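Local coordinates for protein probable oxidoreductase (Mycobacterium abscessus, PDB 4EYE) that probably acts as an oxidoreductase of the medium-chain dehydrogenase/reductase superfamily, related to quinone oxidoreductases, at residues A[49-54]-A[123-128]; A[55-60]-A[136-141]; A[149-154]-A[177-182]. All coordinates share one frame; numbering follows the deposited sequence.

Contact 1: A[49-54]-A[123-128]; sequences NVVVVD and SNILPT
No ring or other flat group enters the contact, which rests on V51, V53 and I125; the N124 amide lies to one side, touching neither valine. That amide accepts a 2.8 Å hydrogen bond from S123 OG to N124 OD1, the hydroxyl lying 30° out of the carbonyl plane, while its ND2 is bonded to the F108 carbonyl. Across the contact itself all touching is aliphatic. I125 rises from strand 125-127 toward strand 51-55, where V51 and V53, two residues apart, turn the same way to meet it. With I125 CG1 set beside its own backbone N (chi1 -71°), the CG1–CD1 arm runs along past V51 to V53. Its CG1 meets V51 at 4.0 Å from V51 CB, and the two side chains lie aslant. I125 CD1 goes on to V53, tip to tip, 3.9 Å from V53 CG2, and also lies 4.1 Å from V51 CG1. The setting is the GroES-like domain with its mixed β-sheet. The two strands are not paired here: the closest CA atoms, V51 and I125, stand 8.0 Å apart, and strand 51-55 bonds to strands 85-92 and 117-120 while strand 125-127 bonds to strand 104-108. V105 packs against both V53 and I125, and I99 against both V51 and I125.

Contact 2: A[55-60]-A[136-141]; sequences VKAAGV and EAVALI
V138, on helix 134-140, points both methyls at A57-G59 and carries the contact from the helix side. Its CG1 lies between the backbone N and the carbonyl carbon (chi1 81°), an uncommon setting for valine in a helix, which turns CG2 anti to the backbone N. The two branches divide the work. CG2 of V138 rests on the strand backbone, 3.5 Å from G59 N and 3.7 Å from A57 O. CG1 of V138 reaches the methyl of A57, at 4.0 Å from A57 CB, and stands equally far from G59 N. The isopropyl group thus faces one side of the strand, where residues 57 and 59 meet it while the A58 methyl turns away.

At G59 bare backbone meets the valine; the CA atoms of G59 and V138 are 5.9 Å apart, and the axes of strand 57-59 and helix 136-140 approach to 7.7 Å. They run in roughly the same direction, inclined by 29°. The contact is wholly apolar on the valine side, and the strand is held in its sheet by backbone bonds of A57 with A87 and of G59 with E85.

Just upstream, K56 and A57 both face A87, forming a classic β bulge at the corner where the chain leaves strand 51-55. Beyond it, strand 57-59 runs between strands 85-92 and 337-341, and V138 also packs on A87 and V339 of those two neighbours. Strand 104-108 is a further neighbour, its M106 meeting A137, L140 and I141.

Contact 3: A[149-154]-A[177-182]; sequences FAYARR and IQIAKG
Y151 reaches from helix 143-154 to helix 171-182 and makes nearly the whole contact with its ring and hydroxyl. The methyl CG2 of I179 comes in at the ring edge, in the ring plane, 3.5 Å from Y151 CD2, the two side chains running aslant. Further along the ring, Y151 CE2 lies 3.6 Å from A180 N in an oblique approach. The methyl of A180 sits near the phenol end, with A180 CB 3.8 Å from Y151 CZ and 3.5 Å from Y151 OH. Having CG2 anti to its backbone N (chi1 -63° for CG1) directs that branch of I179 to the ring, while the side chain as a whole also packs on L301 and L304 of helix 293-306.

Polar and packing neighbours surround this core. The hydroxyl of Y151 is hydrogen-bonded to the carbonyl of A176, one turn before A180 on the same helix. Locally, the helix that carries the tyrosine widens into a π-type turn at 150-154, where F149 O accepts from both R153 N and R154 N. Beyond A180 stands V187 of strand 186-191, the strand that follows helix 171-182. Strand 162-165, this helix and strand 186-191 form a β-α-β crossover of the Rossmann-like parallel sheet, consistent with the nucleotide-binding domain of this superfamily, and Y151 joins helix 143-154 to its helix.

The interface is therefore largely apolar, and its one buried phenol oxygen is satisfied by a main-chain carbonyl. That hydrogen bond holds the phenol end at the helix, and the I179 methyl at the ring edge probably limits how far the ring can turn.

How the contacts relate
From the N terminus, 49-54 and 55-60 follow one another along strands 51-55 and 57-59. Contact 1 closes a loop of 68 residues when the chain returns at 123-128, and contact 2 one of 75 when it reaches 136-141. Since their segments alternate, the two loops cross rather than nest, both reaching the same mixed sheet. They also touch, T128 CG2 lying 3.5 Å from A137 CB. Contact 3 comes afterwards in series, closing a shorter loop of 22 residues and tying helix 143-154 to helix 171-182 beside the parallel sheet. Helices 134-140 and 143-154, consecutive in the chain, lead from the GroES-like part toward the Rossmann-like part.

Contact 1: A[49-54]-A[123-128]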
loop_
_atom_site.group_PDB
_atom_site.type_symbol
_atom_site.label_atom_id
_atom_site.label_comp_id
_atom_site.label_asym_id
_atom_site.label_seq_id
_atom_site.Cartn_x
_atom_site.Cartn_y
_atom_site.Cartn_z
ATOM N N ASN A 49 -18.336 -0.699 20.695
ATOM C CA ASN A 49 -18.212 -0.751 19.254
ATOM C C ASN A 49 -16.760 -0.534 18.787
ATOM O O ASN A 49 -16.537 0.033 17.742
ATOM C CB ASN A 49 -19.199 0.244 18.604
ATOM C CG ASN A 49 -19.285 0.093 17.074
ATOM O OD1 ASN A 49 -19.344 -1.016 16.546
ATOM N ND2 ASN A 49 -19.296 1.234 16.355
ATOM N N VAL A 50 -15.783 -0.947 19.584
ATOM C CA VAL A 50 -14.389 -0.843 19.172
ATOM C C VAL A 50 -13.624 -2.134 19.423
ATOM O O VAL A 50 -13.969 -2.934 20.287
ATOM C CB VAL A 50 -13.606 0.336 19.810
ATOM C CG1 VAL A 50 -14.143 1.675 19.334
ATOM C CG2 VAL A 50 -13.642 0.277 21.305
ATOM N N VAL A 51 -12.634 -2.351 18.582
ATOM C CA VAL A 51 -11.730 -3.472 18.711
ATOM C C VAL A 51 -10.408 -2.829 19.012
ATOM O O VAL A 51 -9.953 -1.956 18.272
ATOM C CB VAL A 51 -11.604 -4.289 17.425
ATOM C CG1 VAL A 51 -10.607 -5.432 17.637
ATOM C CG2 VAL A 51 -12.976 -4.786 16.975
ATOM N N VAL A 52 -9.791 -3.235 20.113
ATOM C CA VAL A 52 -8.469 -2.748 20.467
ATOM C C VAL A 52 -7.490 -3.836 20.059
ATOM O O VAL A 52 -7.682 -4.998 20.407
ATOM C CB VAL A 52 -8.373 -2.449 21.979
ATOM C CG1 VAL A 52 -6.949 -2.072 22.356
ATOM C CG2 VAL A 52 -9.401 -1.366 22.377
ATOM N N VAL A 53 -6.462 -3.430 19.323
ATOM C CA VAL A 53 -5.399 -4.320 18.789
ATOM C C VAL A 53 -4.079 -3.918 19.436
ATOM O O VAL A 53 -3.724 -2.725 19.434
ATOM C CB VAL A 53 -5.252 -4.187 17.256
ATOM C CG1 VAL A 53 -4.180 -5.133 16.706
ATOM C CG2 VAL A 53 -6.559 -4.517 16.524
ATOM N N ASP A 54 -3.353 -4.910 19.975
ATOM C CA ASP A 54 -1.963 -4.760 20.326
ATOM C C ASP A 54 -1.111 -4.811 19.050
ATOM O O ASP A 54 -1.001 -5.847 18.383
ATOM C CB ASP A 54 -1.469 -5.863 21.314
ATOM C CG ASP A 54 -2.030 -5.677 22.714
ATOM O OD1 ASP A 54 -2.792 -4.724 22.973
ATOM O OD2 ASP A 54 -1.747 -6.494 23.596
ATOM N N SER A 123 -15.706 -3.011 11.603
ATOM C CA SER A 123 -15.729 -3.125 10.154
ATOM C C SER A 123 -14.327 -2.898 9.537
ATOM O O SER A 123 -14.125 -3.151 8.358
ATOM C CB SER A 123 -16.647 -2.048 9.595
ATOM O OG SER A 123 -16.080 -0.782 9.949
ATOM N N ASN A 124 -13.369 -2.391 10.333
ATOM C CA ASN A 124 -12.016 -2.103 9.837
ATOM C C ASN A 124 -10.974 -3.188 10.275
ATOM O O ASN A 124 -9.753 -2.902 10.358
ATOM C CB ASN A 124 -11.587 -0.714 10.364
ATOM C CG ASN A 124 -12.415 0.427 9.761
ATOM O OD1 ASN A 124 -13.540 0.203 9.306
ATOM N ND2 ASN A 124 -11.864 1.648 9.748
ATOM N N ILE A 125 -11.465 -4.386 10.576
ATOM C CA ILE A 125 -10.621 -5.477 11.055
ATOM C C ILE A 125 -10.700 -6.595 10.027
ATOM O O ILE A 125 -11.782 -6.902 9.560
ATOM C CB ILE A 125 -11.115 -6.010 12.423
ATOM C CG1 ILE A 125 -10.832 -4.996 13.535
ATOM C CG2 ILE A 125 -10.466 -7.361 12.744
ATOM C CD1 ILE A 125 -9.317 -4.824 13.827
ATOM N N LEU A 126 -9.551 -7.191 9.687
ATOM C CA LEU A 126 -9.487 -8.349 8.806
ATOM C C LEU A 126 -8.599 -9.437 9.439
ATOM O O LEU A 126 -7.600 -9.127 10.118
ATOM C CB LEU A 126 -8.986 -7.968 7.422
ATOM C CG LEU A 126 -9.856 -6.957 6.577
ATOM C CD1 LEU A 126 -9.023 -6.311 5.491
ATOM C CD2 LEU A 126 -11.124 -7.496 5.937
ATOM N N PRO A 127 -8.965 -10.721 9.230
ATOM C CA PRO A 127 -8.148 -11.808 9.708
ATOM C C PRO A 127 -6.815 -11.925 8.968
ATOM O O PRO A 127 -6.768 -11.953 7.743
ATOM C CB PRO A 127 -9.031 -13.070 9.497
ATOM C CG PRO A 127 -9.993 -12.684 8.411
ATOM C CD PRO A 127 -10.172 -11.177 8.505
ATOM N N THR A 128 -5.725 -12.019 9.745
ATOM C CA THR A 128 -4.388 -12.112 9.189
ATOM C C THR A 128 -4.154 -13.490 8.539
ATOM O O THR A 128 -4.346 -14.497 9.190
ATOM C CB THR A 128 -3.321 -11.944 10.304
ATOM O OG1 THR A 128 -3.455 -10.635 10.889
ATOM C CG2 THR A 128 -1.893 -12.189 9.703
#

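Contact 2: A[55-60]-A[136-141]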
loop_
_atom_site.group_PDB
_atom_site.type_symbol
_atom_site.label_atom_id
_atom_site.label_comp_id
_atom_site.label_asym_id
_atom_site.label_seq_id
_atom_site.Cartn_x
_atom_site.Cartn_y
_atom_site.Cartn_z
ATOM N N VAL A 55 -0.484 -3.684 18.739
ATOM C CA VAL A 55 0.188 -3.511 17.445
ATOM C C VAL A 55 1.515 -4.244 17.498
ATOM O O VAL A 55 2.327 -3.968 18.394
ATOM C CB VAL A 55 0.386 -2.004 17.108
ATOM C CG1 VAL A 55 1.161 -1.800 15.806
ATOM C CG2 VAL A 55 -0.973 -1.294 17.029
ATOM N N LYS A 56 1.731 -5.157 16.545
ATOM C CA LYS A 56 3.041 -5.782 16.339
ATOM C C LYS A 56 3.807 -5.224 15.160
ATOM O O LYS A 56 5.003 -5.349 15.092
ATOM C CB LYS A 56 2.885 -7.322 16.184
ATOM C CG LYS A 56 2.092 -7.951 17.355
ATOM C CD LYS A 56 2.913 -7.925 18.651
ATOM C CE LYS A 56 2.069 -8.328 19.866
ATOM N NZ LYS A 56 2.834 -8.083 21.109
ATOM N N ALA A 57 3.103 -4.686 14.160
ATOM C CA ALA A 57 3.761 -4.024 13.086
ATOM C C ALA A 57 2.823 -2.886 12.588
ATOM O O ALA A 57 1.634 -3.105 12.410
ATOM C CB ALA A 57 4.124 -5.031 11.977
ATOM N N ALA A 58 3.366 -1.706 12.422
ATOM C CA ALA A 58 2.640 -0.541 11.864
ATOM C C ALA A 58 3.224 -0.207 10.517
ATOM O O ALA A 58 4.426 0.064 10.396
ATOM C CB ALA A 58 2.786 0.675 12.790
ATOM N N GLY A 59 2.400 -0.186 9.496
ATOM C CA GLY A 59 2.896 0.162 8.182
ATOM C C GLY A 59 3.238 1.628 8.056
ATOM O O GLY A 59 2.564 2.478 8.634
ATOM N N VAL A 60 4.291 1.915 7.303
ATOM C CA VAL A 60 4.600 3.261 6.835
ATOM C C VAL A 60 4.084 3.342 5.383
ATOM O O VAL A 60 4.405 2.477 4.516
ATOM C CB VAL A 60 6.107 3.538 6.955
ATOM C CG1 VAL A 60 6.490 4.931 6.420
ATOM C CG2 VAL A 60 6.518 3.406 8.441
ATOM N N GLU A 136 4.501 -8.774 7.193
ATOM C CA GLU A 136 3.977 -9.150 5.883
ATOM C C GLU A 136 2.485 -8.889 5.806
ATOM O O GLU A 136 1.997 -8.423 4.769
ATOM C CB GLU A 136 4.300 -10.624 5.582
ATOM C CG GLU A 136 5.802 -10.927 5.397
ATOM C CD GLU A 136 6.082 -12.455 5.406
ATOM O OE1 GLU A 136 5.350 -13.224 6.063
ATOM O OE2 GLU A 136 6.990 -12.843 4.673
ATOM N N ALA A 137 1.777 -9.148 6.905
ATOM C CA ALA A 137 0.336 -8.915 6.987
ATOM C C ALA A 137 0.021 -7.422 6.908
ATOM O O ALA A 137 -0.830 -6.975 6.118
ATOM C CB ALA A 137 -0.254 -9.490 8.262
ATOM N N VAL A 138 0.744 -6.615 7.681
ATOM C CA VAL A 138 0.456 -5.139 7.598
ATOM C C VAL A 138 0.722 -4.628 6.201
ATOM O O VAL A 138 0.006 -3.719 5.685
ATOM C CB VAL A 138 1.131 -4.292 8.734
ATOM C CG1 VAL A 138 2.605 -3.996 8.390
ATOM C CG2 VAL A 138 0.322 -2.994 9.000
ATOM N N ALA A 139 1.713 -5.220 5.530
ATOM C CA ALA A 139 2.085 -4.786 4.218
ATOM C C ALA A 139 0.941 -4.953 3.198
ATOM O O ALA A 139 0.827 -4.161 2.279
ATOM C CB ALA A 139 3.332 -5.523 3.730
ATOM N N LEU A 140 0.117 -5.979 3.390
ATOM C CA LEU A 140 -1.079 -6.207 2.594
ATOM C C LEU A 140 -2.074 -5.056 2.652
ATOM O O LEU A 140 -2.797 -4.814 1.698
ATOM C CB LEU A 140 -1.852 -7.455 3.052
ATOM C CG LEU A 140 -1.379 -8.858 2.752
ATOM C CD1 LEU A 140 -2.367 -9.907 3.313
ATOM C CD2 LEU A 140 -1.116 -9.095 1.252
ATOM N N ILE A 141 -2.135 -4.323 3.758
ATOM C CA ILE A 141 -3.329 -3.528 4.052
ATOM C C ILE A 141 -3.708 -2.424 3.066
ATOM O O ILE A 141 -4.755 -2.513 2.439
ATOM C CB ILE A 141 -3.345 -2.993 5.493
ATOM C CG1 ILE A 141 -3.356 -4.147 6.474
ATOM C CG2 ILE A 141 -4.567 -2.108 5.718
ATOM C CD1 ILE A 141 -3.158 -3.748 7.926
#

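Contact 3: A[149-154]-A[177-182]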
loop_
_atom_site.group_PDB
_atom_site.type_symbol
_atom_site.label_atom_id
_atom_site.label_comp_id
_atom_site.label_asym_id
_atom_site.label_seq_id
_atom_site.Cartn_x
_atom_site.Cartn_y
_atom_site.Cartn_z
ATOM N N PHE A 149 -8.122 -4.537 -5.950
ATOM C CA PHE A 149 -9.202 -3.715 -6.476
ATOM C C PHE A 149 -8.901 -3.111 -7.850
ATOM O O PHE A 149 -9.717 -3.222 -8.748
ATOM C CB PHE A 149 -9.486 -2.603 -5.475
ATOM C CG PHE A 149 -10.366 -1.503 -5.997
ATOM C CD1 PHE A 149 -11.731 -1.726 -6.237
ATOM C CD2 PHE A 149 -9.865 -0.233 -6.153
ATOM C CE1 PHE A 149 -12.555 -0.692 -6.651
ATOM C CE2 PHE A 149 -10.692 0.815 -6.586
ATOM C CZ PHE A 149 -12.031 0.584 -6.823
ATOM N N ALA A 150 -7.732 -2.485 -8.006
ATOM C CA ALA A 150 -7.344 -1.885 -9.289
ATOM C C ALA A 150 -7.379 -2.895 -10.413
ATOM O O ALA A 150 -7.867 -2.612 -11.523
ATOM C CB ALA A 150 -5.913 -1.277 -9.228
ATOM N N TYR A 151 -6.790 -4.049 -10.154
ATOM C CA TYR A 151 -6.739 -5.110 -11.166
ATOM C C TYR A 151 -8.061 -5.840 -11.397
ATOM O O TYR A 151 -8.542 -5.986 -12.555
ATOM C CB TYR A 151 -5.685 -6.127 -10.769
ATOM C CG TYR A 151 -4.257 -5.690 -10.980
ATOM C CD1 TYR A 151 -3.893 -4.873 -12.025
ATOM C CD2 TYR A 151 -3.246 -6.160 -10.137
ATOM C CE1 TYR A 151 -2.558 -4.530 -12.240
ATOM C CE2 TYR A 151 -1.938 -5.795 -10.323
ATOM C CZ TYR A 151 -1.575 -5.004 -11.357
ATOM O OH TYR A 151 -0.215 -4.720 -11.535
ATOM N N ALA A 152 -8.699 -6.257 -10.323
ATOM C CA ALA A 152 -9.874 -7.113 -10.443
ATOM C C ALA A 152 -11.106 -6.319 -10.813
ATOM O O ALA A 152 -11.877 -6.766 -11.652
ATOM C CB ALA A 152 -10.100 -7.858 -9.158
ATOM N N ARG A 153 -11.317 -5.158 -10.201
ATOM C CA ARG A 153 -12.544 -4.426 -10.389
ATOM C C ARG A 153 -12.433 -3.333 -11.443
ATOM O O ARG A 153 -13.285 -3.215 -12.317
ATOM C CB ARG A 153 -13.015 -3.825 -9.069
ATOM C CG ARG A 153 -14.308 -3.029 -9.163
ATOM C CD ARG A 153 -15.546 -3.918 -9.181
ATOM N NE ARG A 153 -16.747 -3.105 -8.956
ATOM C CZ ARG A 153 -17.824 -3.507 -8.308
ATOM N NH1 ARG A 153 -17.883 -4.720 -7.747
ATOM N NH2 ARG A 153 -18.841 -2.691 -8.176
ATOM N N ARG A 154 -11.376 -2.537 -11.383
ATOM C CA ARG A 154 -11.295 -1.361 -12.237
ATOM C C ARG A 154 -10.753 -1.668 -13.612
ATOM O O ARG A 154 -11.362 -1.301 -14.628
ATOM C CB ARG A 154 -10.448 -0.282 -11.583
ATOM C CG ARG A 154 -11.051 0.284 -10.316
ATOM C CD ARG A 154 -12.385 1.003 -10.520
ATOM N NE ARG A 154 -12.219 2.181 -11.324
ATOM C CZ ARG A 154 -12.864 2.448 -12.462
ATOM N NH1 ARG A 154 -13.821 1.666 -12.914
ATOM N NH2 ARG A 154 -12.547 3.560 -13.129
ATOM N N ILE A 177 3.309 -5.514 -8.926
ATOM C CA ILE A 177 4.056 -6.608 -9.524
ATOM C C ILE A 177 3.554 -7.975 -9.029
ATOM O O ILE A 177 3.271 -8.867 -9.842
ATOM C CB ILE A 177 5.581 -6.538 -9.218
ATOM C CG1 ILE A 177 6.188 -5.271 -9.839
ATOM C CG2 ILE A 177 6.336 -7.750 -9.823
ATOM C CD1 ILE A 177 7.607 -5.012 -9.386
ATOM N N GLN A 178 3.507 -8.161 -7.710
ATOM C CA GLN A 178 3.280 -9.494 -7.177
ATOM C C GLN A 178 1.851 -9.928 -7.476
ATOM O O GLN A 178 1.616 -11.084 -7.836
ATOM C CB GLN A 178 3.514 -9.536 -5.665
ATOM C CG GLN A 178 4.953 -9.349 -5.237
ATOM C CD GLN A 178 5.129 -9.754 -3.799
ATOM O OE1 GLN A 178 4.441 -9.218 -2.896
ATOM N NE2 GLN A 178 5.978 -10.719 -3.560
ATOM N N ILE A 179 0.904 -9.014 -7.373
ATOM C CA ILE A 179 -0.462 -9.355 -7.687
ATOM C C ILE A 179 -0.676 -9.669 -9.192
ATOM O O ILE A 179 -1.416 -10.587 -9.531
ATOM C CB ILE A 179 -1.465 -8.312 -7.208
ATOM C CG1 ILE A 179 -1.415 -8.223 -5.668
ATOM C CG2 ILE A 179 -2.885 -8.677 -7.719
ATOM C CD1 ILE A 179 -2.197 -7.102 -5.028
ATOM N N ALA A 180 -0.075 -8.881 -10.064
ATOM C CA ALA A 180 -0.172 -9.121 -11.512
ATOM C C ALA A 180 0.410 -10.513 -11.854
ATOM O O ALA A 180 -0.207 -11.291 -12.599
ATOM C CB ALA A 180 0.563 -8.026 -12.288
ATOM N N LYS A 181 1.559 -10.836 -11.275
ATOM C CA LYS A 181 2.196 -12.151 -11.513
ATOM C C LYS A 181 1.288 -13.232 -10.963
ATOM O O LYS A 181 1.037 -14.239 -11.619
ATOM C CB LYS A 181 3.584 -12.237 -10.875
ATOM C CG LYS A 181 4.651 -11.390 -11.526
ATOM C CD LYS A 181 4.819 -11.638 -13.022
ATOM C CE LYS A 181 5.336 -13.031 -13.373
ATOM N NZ LYS A 181 5.092 -13.268 -14.839
ATOM N N GLY A 182 0.729 -12.966 -9.785
ATOM C CA GLY A 182 -0.221 -13.870 -9.169
ATOM C C GLY A 182 -1.442 -14.132 -10.032
ATOM O O GLY A 182 -1.989 -15.220 -9.991
#